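Local coordinates for mandelate racemase/muconate lactonizing enzyme, C-terminal domain protein (Paracoccus denitrificans, PDB 4DWD) that binds magnesium and, as a member of the enolase superfamily, probably has hydro-lyase activity, at residues K116-A121 / L313-H318; K160-G165 / E324-W329; L260-V265 / H289-E294. All coordinates share one frame; numbering follows the deposited sequence.

Contact 1. Residues K116-A121 / L313-H318; sequences KLLGGA and LSTLMH
The turn after helix 114-117, a Schellman motif with Gly-119 at positive phi, packs on the chain leaving barrel helix 304-314, so that Leu-118, Gly-120 and Ala-121 meet Ser-314 and Thr-315; Met-282 of helix 277-291 lies alongside, touching both Leu-118 and Thr-315. The methyl CG2 of Thr-315 does most of the touching. It sits 3.8 Å from CB of Leu-118, whose side chain runs at about a right angle to the threonine's, and it also approaches the carbonyl O of Gly-120, with CG2 to O at 3.6 Å. The threonine's hydroxyl is turned elsewhere: OG1 lies between the backbone N and the carbonyl carbon (chi1 77°) and hydrogen-bonds to the carbonyl O of Val-312. Ser-314 behaves alike, its OG bonded to the carbonyl O of His-311 but also packed 3.7 Å from CB of Ala-121. CA of Ala-121 lies 3.4 Å from O of Ser-314 in a CA-H...O contact bent to 130° at the hydrogen. Between the two segments cohesion thus rests on apolar packing and one weak C-H contact, since both hydroxyls turn back to carbonyls three residues earlier, in helix 304-314; a backbone hydrogen bond between Ser-314 and Trp-122 holds the chain just beyond.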
loop_
_atom_site.group_PDB
_atom_site.type_symbol
_atom_site.label_atom_id
_atom_site.label_comp_id
_atom_site.label_asym_id
_atom_site.label_seq_id
_atom_site.Cartn_x
_atom_site.Cartn_y
_atom_site.Cartn_z
ATOM N N LYS B 116 -10.986 -41.036 9.165
ATOM C CA LYS B 116 -9.818 -41.903 9.009
ATOM C C LYS B 116 -9.218 -41.682 7.633
ATOM O O LYS B 116 -8.004 -41.506 7.505
ATOM C CB LYS B 116 -10.179 -43.375 9.242
ATOM C CG LYS B 116 -10.322 -43.727 10.715
ATOM C CD LYS B 116 -8.954 -43.915 11.345
ATOM C CE LYS B 116 -9.050 -44.158 12.840
ATOM N NZ LYS B 116 -7.701 -44.358 13.435
ATOM N N LEU B 117 -10.077 -41.627 6.615
ATOM C CA LEU B 117 -9.626 -41.352 5.240
ATOM C C LEU B 117 -8.981 -39.975 5.078
ATOM O O LEU B 117 -8.093 -39.800 4.248
ATOM C CB LEU B 117 -10.770 -41.542 4.242
ATOM C CG LEU B 117 -11.307 -42.984 4.184
ATOM C CD1 LEU B 117 -12.491 -43.059 3.241
ATOM C CD2 LEU B 117 -10.254 -44.021 3.787
ATOM N N LEU B 118 -9.423 -39.014 5.886
ATOM C CA LEU B 118 -8.862 -37.656 5.871
ATOM C C LEU B 118 -7.568 -37.490 6.664
ATOM O O LEU B 118 -7.068 -36.375 6.800
ATOM C CB LEU B 118 -9.894 -36.656 6.376
ATOM C CG LEU B 118 -11.151 -36.512 5.525
ATOM C CD1 LEU B 118 -12.148 -35.635 6.256
ATOM C CD2 LEU B 118 -10.841 -35.913 4.166
ATOM N N GLY B 119 -7.053 -38.588 7.203
ATOM C CA GLY B 119 -5.747 -38.594 7.861
ATOM C C GLY B 119 -5.760 -38.647 9.373
ATOM O O GLY B 119 -4.718 -38.477 10.001
ATOM N N GLY B 120 -6.936 -38.876 9.956
ATOM C CA GLY B 120 -7.056 -39.046 11.402
ATOM C C GLY B 120 -7.782 -37.908 12.101
ATOM O O GLY B 120 -7.835 -36.775 11.606
ATOM N N ALA B 121 -8.326 -38.225 13.272
ATOM C CA ALA B 121 -9.002 -37.251 14.115
ATOM C C ALA B 121 -8.129 -36.843 15.292
ATOM O O ALA B 121 -7.508 -37.692 15.940
ATOM C CB ALA B 121 -10.310 -37.831 14.620
ATOM N N LEU B 313 -14.180 -31.290 10.953
ATOM C CA LEU B 313 -13.655 -30.604 12.149
ATOM C C LEU B 313 -12.834 -31.491 13.087
ATOM O O LEU B 313 -11.965 -30.996 13.808
ATOM C CB LEU B 313 -14.769 -29.865 12.894
ATOM C CG LEU B 313 -15.221 -28.621 12.110
ATOM C CD1 LEU B 313 -16.492 -28.036 12.703
ATOM C CD2 LEU B 313 -14.119 -27.564 12.052
ATOM N N SER B 314 -13.085 -32.802 13.054
ATOM C CA SER B 314 -12.281 -33.727 13.846
ATOM C C SER B 314 -10.816 -33.695 13.407
ATOM O O SER B 314 -9.927 -34.022 14.214
ATOM C CB SER B 314 -12.840 -35.156 13.769
ATOM O OG SER B 314 -12.532 -35.788 12.534
ATOM N N THR B 315 -10.574 -33.282 12.155
ATOM C CA THR B 315 -9.214 -33.260 11.567
ATOM C C THR B 315 -8.478 -31.939 11.785
ATOM O O THR B 315 -7.300 -31.830 11.446
ATOM C CB THR B 315 -9.209 -33.533 10.038
ATOM O OG1 THR B 315 -9.637 -32.367 9.320
ATOM C CG2 THR B 315 -10.065 -34.753 9.670
ATOM N N LEU B 316 -9.183 -30.937 12.309
ATOM C CA LEU B 316 -8.634 -29.587 12.467
ATOM C C LEU B 316 -7.763 -29.516 13.716
ATOM O O LEU B 316 -8.244 -29.729 14.823
ATOM C CB LEU B 316 -9.771 -28.556 12.536
ATOM C CG LEU B 316 -9.397 -27.070 12.657
ATOM C CD1 LEU B 316 -8.713 -26.550 11.397
ATOM C CD2 LEU B 316 -10.615 -26.220 12.981
HETATM N N MSE B 317 -6.477 -29.233 13.528
HETATM C CA MSE B 317 -5.539 -29.197 14.652
HETATM C C MSE B 317 -5.894 -28.084 15.607
HETATM O O MSE B 317 -6.211 -28.347 16.771
HETATM C CB MSE B 317 -4.120 -29.051 14.121
HETATM C CG MSE B 317 -3.119 -29.027 15.271
HETATM SE SE MSE B 317 -1.287 -28.927 14.549
HETATM C CE MSE B 317 -1.556 -27.405 13.313
ATOM N N HIS B 318 -5.847 -26.841 15.119
ATOM C CA HIS B 318 -6.088 -25.670 15.972
ATOM C C HIS B 318 -7.528 -25.282 15.964
ATOM O O HIS B 318 -7.895 -24.223 15.432
ATOM C CB HIS B 318 -5.227 -24.481 15.549
ATOM C CG HIS B 318 -3.749 -24.706 15.709
ATOM N ND1 HIS B 318 -2.849 -24.226 14.830
ATOM C CD2 HIS B 318 -3.022 -25.385 16.691
ATOM C CE1 HIS B 318 -1.607 -24.578 15.226
ATOM N NE2 HIS B 318 -1.717 -25.293 16.359
#

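Contact 2. Residues K160-G165 / E324-W329; sequences KIRWDG and ELADRW
Arg-162 and Asp-327 form the closest charged pair between strand-end residues 160-165 and 324-329. Both terminal nitrogens of the guanidinium converge on one oxygen: NH1 lies 2.8 Å and NH2 2.9 Å from OD1 of Asp-327. The arginine chain bends at chi3 (-49°) to bring its end group there. The oxygen sits at the guanidinium edge, near its plane, and is met on its syn side, yet the two flat groups are turned 76° from each other. Neither bond is straight, the angle at the NH1 hydrogen being 143°, as two donors share one acceptor. The other carboxylate oxygen, OD2, accepts from the backbone N of Gly-133, which helps fix the aspartate's rotation. Within its own segment Arg-162 makes a longer salt bridge from NH2 to OD2 of Asp-164, at 3.4 Å, completing a three-residue network. An alanine in place of Arg-162 would probably leave the carboxylates of Asp-327 and Asp-164 without their shared positive mate.

Strands 158-162 and 323-325 flank strand 125-132 in the enolase-superfamily barrel, so these side chains meet across an intervening strand, beside Glu-223 and Asp-197, which bind calcium in a structure of this protein, though no ion sits there in this chain.

A weak salt bridge joins NZ of Lys-160 to OE2 of Glu-324 at 3.5 Å. One water bridges the pair as well, accepting from NZ and donating to OE2. Tyr-129 and Glu-223 also hold the lysine, while Ser-131 bonds to OE2 of the glutamate. CB of Ala-326 lies 4.2 Å from NH1 of Arg-162.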
loop_
_atom_site.group_PDB
_atom_site.type_symbol
_atom_site.label_atom_id
_atom_site.label_comp_id
_atom_site.label_asym_id
_atom_site.label_seq_id
_atom_site.Cartn_x
_atom_site.Cartn_y
_atom_site.Cartn_z
ATOM N N LYS B 160 -24.041 -18.474 20.879
ATOM C CA LYS B 160 -24.066 -17.396 19.885
ATOM C C LYS B 160 -25.497 -16.952 19.716
ATOM O O LYS B 160 -26.376 -17.788 19.487
ATOM C CB LYS B 160 -23.487 -17.860 18.536
ATOM C CG LYS B 160 -23.337 -16.742 17.509
ATOM C CD LYS B 160 -22.710 -17.202 16.207
ATOM C CE LYS B 160 -23.744 -17.837 15.293
ATOM N NZ LYS B 160 -23.109 -18.500 14.117
ATOM N N ILE B 161 -25.730 -15.651 19.857
ATOM C CA ILE B 161 -27.057 -15.071 19.621
ATOM C C ILE B 161 -27.078 -14.399 18.246
ATOM O O ILE B 161 -26.235 -13.548 17.941
ATOM C CB ILE B 161 -27.504 -14.112 20.755
ATOM C CG1 ILE B 161 -26.393 -13.097 21.116
ATOM C CG2 ILE B 161 -27.886 -14.949 21.970
ATOM C CD1 ILE B 161 -26.809 -12.059 22.154
ATOM N N ARG B 162 -28.029 -14.811 17.414
ATOM C CA ARG B 162 -28.111 -14.328 16.026
ATOM C C ARG B 162 -29.365 -13.502 15.843
ATOM O O ARG B 162 -30.388 -13.766 16.479
ATOM C CB ARG B 162 -28.138 -15.496 15.025
ATOM C CG ARG B 162 -27.260 -16.687 15.383
ATOM C CD ARG B 162 -27.050 -17.624 14.189
ATOM N NE ARG B 162 -28.326 -17.945 13.550
ATOM C CZ ARG B 162 -29.149 -18.919 13.938
ATOM N NH1 ARG B 162 -28.826 -19.723 14.950
ATOM N NH2 ARG B 162 -30.299 -19.092 13.305
ATOM N N TRP B 163 -29.296 -12.524 14.947
ATOM C CA TRP B 163 -30.385 -11.576 14.785
ATOM C C TRP B 163 -31.423 -11.976 13.802
ATOM O O TRP B 163 -32.622 -11.877 14.090
ATOM C CB TRP B 163 -29.837 -10.169 14.529
ATOM C CG TRP B 163 -30.002 -9.365 15.780
ATOM C CD1 TRP B 163 -30.768 -8.218 15.952
ATOM C CD2 TRP B 163 -29.480 -9.685 17.111
ATOM N NE1 TRP B 163 -30.734 -7.805 17.255
ATOM C CE2 TRP B 163 -29.984 -8.646 18.007
ATOM C CE3 TRP B 163 -28.666 -10.696 17.635
ATOM C CZ2 TRP B 163 -29.660 -8.623 19.362
ATOM C CZ3 TRP B 163 -28.349 -10.666 18.994
ATOM C CH2 TRP B 163 -28.848 -9.658 19.844
ATOM N N ASP B 164 -30.978 -12.436 12.639
ATOM C CA ASP B 164 -31.882 -12.809 11.553
ATOM C C ASP B 164 -32.951 -11.749 11.264
ATOM O O ASP B 164 -34.142 -12.063 11.154
ATOM C CB ASP B 164 -32.509 -14.176 11.837
ATOM C CG ASP B 164 -31.472 -15.261 11.912
ATOM O OD1 ASP B 164 -30.738 -15.419 10.913
ATOM O OD2 ASP B 164 -31.366 -15.918 12.971
ATOM N N GLY B 165 -32.511 -10.500 11.125
ATOM C CA GLY B 165 -33.410 -9.407 10.753
ATOM C C GLY B 165 -33.609 -9.295 9.244
ATOM O O GLY B 165 -33.124 -10.123 8.473
ATOM N N GLU B 324 -21.004 -25.554 15.561
ATOM C CA GLU B 324 -22.326 -24.927 15.574
ATOM C C GLU B 324 -23.479 -25.921 15.729
ATOM O O GLU B 324 -23.550 -26.928 15.014
ATOM C CB GLU B 324 -22.538 -24.087 14.316
ATOM C CG GLU B 324 -23.856 -23.317 14.371
ATOM C CD GLU B 324 -23.989 -22.207 13.345
ATOM O OE1 GLU B 324 -23.222 -22.163 12.365
ATOM O OE2 GLU B 324 -24.911 -21.388 13.514
ATOM N N LEU B 325 -24.368 -25.614 16.675
ATOM C CA LEU B 325 -25.636 -26.315 16.869
ATOM C C LEU B 325 -26.781 -25.302 16.820
ATOM O O LEU B 325 -27.071 -24.592 17.802
ATOM C CB LEU B 325 -25.644 -27.121 18.173
ATOM C CG LEU B 325 -26.963 -27.859 18.479
ATOM C CD1 LEU B 325 -27.243 -28.933 17.426
ATOM C CD2 LEU B 325 -26.910 -28.456 19.874
ATOM N N ALA B 326 -27.426 -25.231 15.659
ATOM C CA ALA B 326 -28.428 -24.193 15.404
ATOM C C ALA B 326 -29.855 -24.603 15.797
ATOM O O ALA B 326 -30.089 -25.718 16.268
ATOM C CB ALA B 326 -28.357 -23.730 13.952
ATOM N N ASP B 327 -30.797 -23.687 15.583
ATOM C CA ASP B 327 -32.177 -23.832 16.046
ATOM C C ASP B 327 -32.890 -25.046 15.480
ATOM O O ASP B 327 -32.636 -25.472 14.361
ATOM C CB ASP B 327 -32.986 -22.584 15.693
ATOM C CG ASP B 327 -32.225 -21.297 15.974
ATOM O OD1 ASP B 327 -31.298 -20.989 15.198
ATOM O OD2 ASP B 327 -32.563 -20.606 16.956
ATOM N N ARG B 328 -33.799 -25.591 16.282
ATOM C CA ARG B 328 -34.710 -26.645 15.835
ATOM C C ARG B 328 -33.991 -27.873 15.296
ATOM O O ARG B 328 -34.432 -28.500 14.327
ATOM C CB ARG B 328 -35.726 -26.102 14.815
ATOM C CG ARG B 328 -36.593 -24.959 15.327
ATOM C CD ARG B 328 -37.436 -25.367 16.526
ATOM N NE ARG B 328 -38.068 -26.676 16.340
ATOM C CZ ARG B 328 -39.252 -26.875 15.763
ATOM N NH1 ARG B 328 -39.964 -25.844 15.311
ATOM N NH2 ARG B 328 -39.730 -28.110 15.642
ATOM N N TRP B 329 -32.893 -28.229 15.955
ATOM C CA TRP B 329 -32.163 -29.431 15.599
ATOM C C TRP B 329 -32.974 -30.691 15.798
ATOM O O TRP B 329 -32.634 -31.735 15.238
ATOM C CB TRP B 329 -30.819 -29.499 16.325
ATOM C CG TRP B 329 -30.850 -29.253 17.824
ATOM C CD1 TRP B 329 -30.701 -28.038 18.503
ATOM C CD2 TRP B 329 -30.967 -30.270 18.878
ATOM N NE1 TRP B 329 -30.751 -28.234 19.868
ATOM C CE2 TRP B 329 -30.913 -29.549 20.158
ATOM C CE3 TRP B 329 -31.123 -31.655 18.888
ATOM C CZ2 TRP B 329 -30.996 -30.205 21.376
ATOM C CZ3 TRP B 329 -31.210 -32.306 20.125
ATOM C CH2 TRP B 329 -31.159 -31.596 21.339
HETATM O O HOH W 1 -24.905 -19.137 12.029
#

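Contact 3. Residues L260-V265 / H289-E294; sequences LILSGV and HAHGVE
Ile-261, on the last turn of helix 254-263, reaches across to His-291 and Val-293 and carries most of this apolar contact. From CB the side chain divides. The short branch, CG2, stands anti to the backbone N and drops onto the root of the histidine, 3.7 Å from CB of His-291 and 3.8 Å from its ring atom CG; it also comes within 3.9 Å of CG1 of Val-293. The longer branch leaves beside the backbone N (chi1 -70°) and makes for the other valine methyl: CG1 of Ile-261 passes CG2 of Val-293, and the tip, CD1, ends 3.9 Å from that same CG2. The isoleucine thus fills the angle between histidine and valine, one branch touching both residues and the other following the valine alone.

Leu-262 adds a looser contact, its CD2 resting 4.0 Å from CE1 of His-291. The ring's strongest polar partner lies outside the pair of segments: NE2 hydrogen-bonds to NE2 of His-291 of a second subunit, while Leu-262 packs on its counterpart there, carrying this edge of the contact into the subunit interface. CG1 of Val-293 also lies 3.8 Å from the carbonyl O of Val-265. Val-268 of strand 267-268 touches both Ile-261 and Val-293.

Each helix gives way at a glycine of positive phi, Gly-264 in a Schellman motif and Gly-292, before the chain turns toward parallel strands 267-268 and 294-295. Such adjacent helix-to-strand turns are those of successive beta-alpha units in a beta/alpha barrel, the fold of this C-terminal domain, and lie at the N-terminal ends of its strands.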
loop_
_atom_site.group_PDB
_atom_site.type_symbol
_atom_site.label_atom_id
_atom_site.label_comp_id
_atom_site.label_asym_id
_atom_site.label_seq_id
_atom_site.Cartn_x
_atom_site.Cartn_y
_atom_site.Cartn_z
ATOM N N LEU B 260 -11.590 -12.687 1.015
ATOM C CA LEU B 260 -12.102 -12.310 2.320
ATOM C C LEU B 260 -10.965 -12.223 3.339
ATOM O O LEU B 260 -10.910 -11.298 4.146
ATOM C CB LEU B 260 -13.178 -13.315 2.743
ATOM C CG LEU B 260 -13.904 -13.040 4.060
ATOM C CD1 LEU B 260 -14.738 -11.774 3.981
ATOM C CD2 LEU B 260 -14.783 -14.233 4.395
ATOM N N ILE B 261 -10.048 -13.180 3.284
ATOM C CA ILE B 261 -8.888 -13.169 4.167
ATOM C C ILE B 261 -8.018 -11.937 3.863
ATOM O O ILE B 261 -7.596 -11.220 4.781
ATOM C CB ILE B 261 -8.099 -14.477 4.010
ATOM C CG1 ILE B 261 -8.917 -15.627 4.610
ATOM C CG2 ILE B 261 -6.729 -14.366 4.661
ATOM C CD1 ILE B 261 -8.316 -16.992 4.312
ATOM N N LEU B 262 -7.759 -11.669 2.582
ATOM C CA LEU B 262 -6.902 -10.535 2.255
ATOM C C LEU B 262 -7.521 -9.195 2.678
ATOM O O LEU B 262 -6.797 -8.248 2.990
ATOM C CB LEU B 262 -6.491 -10.544 0.775
ATOM C CG LEU B 262 -5.565 -11.671 0.279
ATOM C CD1 LEU B 262 -5.162 -11.389 -1.168
ATOM C CD2 LEU B 262 -4.348 -11.942 1.152
ATOM N N SER B 263 -8.853 -9.141 2.736
ATOM C CA SER B 263 -9.523 -7.920 3.157
ATOM C C SER B 263 -9.287 -7.597 4.622
ATOM O O SER B 263 -9.467 -6.450 5.040
ATOM C CB SER B 263 -11.033 -8.000 2.895
ATOM O OG SER B 263 -11.714 -8.713 3.922
ATOM N N GLY B 264 -8.915 -8.603 5.414
ATOM C CA GLY B 264 -8.632 -8.366 6.834
ATOM C C GLY B 264 -9.345 -9.272 7.814
ATOM O O GLY B 264 -9.103 -9.188 9.002
ATOM N N VAL B 265 -10.215 -10.146 7.322
ATOM C CA VAL B 265 -10.966 -11.068 8.189
ATOM C C VAL B 265 -10.045 -12.188 8.718
ATOM O O VAL B 265 -9.294 -12.815 7.946
ATOM C CB VAL B 265 -12.206 -11.617 7.450
ATOM C CG1 VAL B 265 -12.898 -12.687 8.281
ATOM C CG2 VAL B 265 -13.159 -10.461 7.114
ATOM N N HIS B 289 -5.069 -22.104 7.253
ATOM C CA HIS B 289 -3.791 -22.415 7.931
ATOM C C HIS B 289 -2.629 -21.688 7.294
ATOM O O HIS B 289 -1.722 -21.224 7.979
ATOM C CB HIS B 289 -3.551 -23.925 7.957
ATOM C CG HIS B 289 -2.405 -24.346 8.844
ATOM N ND1 HIS B 289 -2.317 -23.974 10.129
ATOM C CD2 HIS B 289 -1.289 -25.144 8.586
ATOM C CE1 HIS B 289 -1.194 -24.496 10.674
ATOM N NE2 HIS B 289 -0.565 -25.210 9.727
ATOM N N ALA B 290 -2.652 -21.564 5.973
ATOM C CA ALA B 290 -1.607 -20.836 5.252
ATOM C C ALA B 290 -1.542 -19.374 5.678
ATOM O O ALA B 290 -0.467 -18.794 5.693
ATOM C CB ALA B 290 -1.839 -20.922 3.744
ATOM N N HIS B 291 -2.700 -18.795 6.009
ATOM C CA HIS B 291 -2.814 -17.356 6.319
ATOM C C HIS B 291 -2.953 -17.003 7.782
ATOM O O HIS B 291 -3.034 -15.819 8.132
ATOM C CB HIS B 291 -3.978 -16.742 5.535
ATOM C CG HIS B 291 -3.692 -16.546 4.067
ATOM N ND1 HIS B 291 -3.105 -15.423 3.583
ATOM C CD2 HIS B 291 -3.939 -17.370 2.968
ATOM C CE1 HIS B 291 -2.986 -15.527 2.244
ATOM N NE2 HIS B 291 -3.481 -16.723 1.868
ATOM N N GLY B 292 -2.976 -18.011 8.658
ATOM C CA GLY B 292 -3.079 -17.755 10.098
ATOM C C GLY B 292 -4.440 -17.228 10.520
ATOM O O GLY B 292 -4.528 -16.359 11.373
ATOM N N VAL B 293 -5.498 -17.744 9.912
ATOM C CA VAL B 293 -6.839 -17.333 10.282
ATOM C C VAL B 293 -7.581 -18.512 10.901
ATOM O O VAL B 293 -7.329 -19.679 10.547
ATOM C CB VAL B 293 -7.636 -16.707 9.105
ATOM C CG1 VAL B 293 -6.845 -15.630 8.372
ATOM C CG2 VAL B 293 -8.127 -17.739 8.144
ATOM N N GLU B 294 -8.491 -18.198 11.814
ATOM C CA GLU B 294 -9.337 -19.215 12.443
ATOM C C GLU B 294 -10.326 -19.810 11.447
ATOM O O GLU B 294 -10.807 -19.127 10.551
ATOM C CB GLU B 294 -10.118 -18.622 13.618
ATOM C CG GLU B 294 -9.288 -18.253 14.843
ATOM C CD GLU B 294 -10.163 -17.635 15.916
ATOM O OE1 GLU B 294 -10.855 -18.389 16.642
ATOM O OE2 GLU B 294 -10.179 -16.395 16.027
#

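Along the chain, the 116-121 segment comes first, followed by 160-165, both segments of contact 3, then 313-318 and 324-329, so contacts 1 and 2 interleave while contact 3 falls within the span of each. Their centres lie 21 to 26 Å apart. Contacts 1 and 3 touch, CE of Met-317 packing 3.9 Å from CE1 of His-289; helix 277-291 serves both, and both reach a second subunit. Contact 2 touches neither, its nearest atoms about 6 Å from contact 1 and 12 Å from contact 3. Helix 304-314 is followed in the chain by strand 323-325. Contacts 2 and 3 belong to the C-terminal barrel, to which contact 1 ties the turn after helix 114-117.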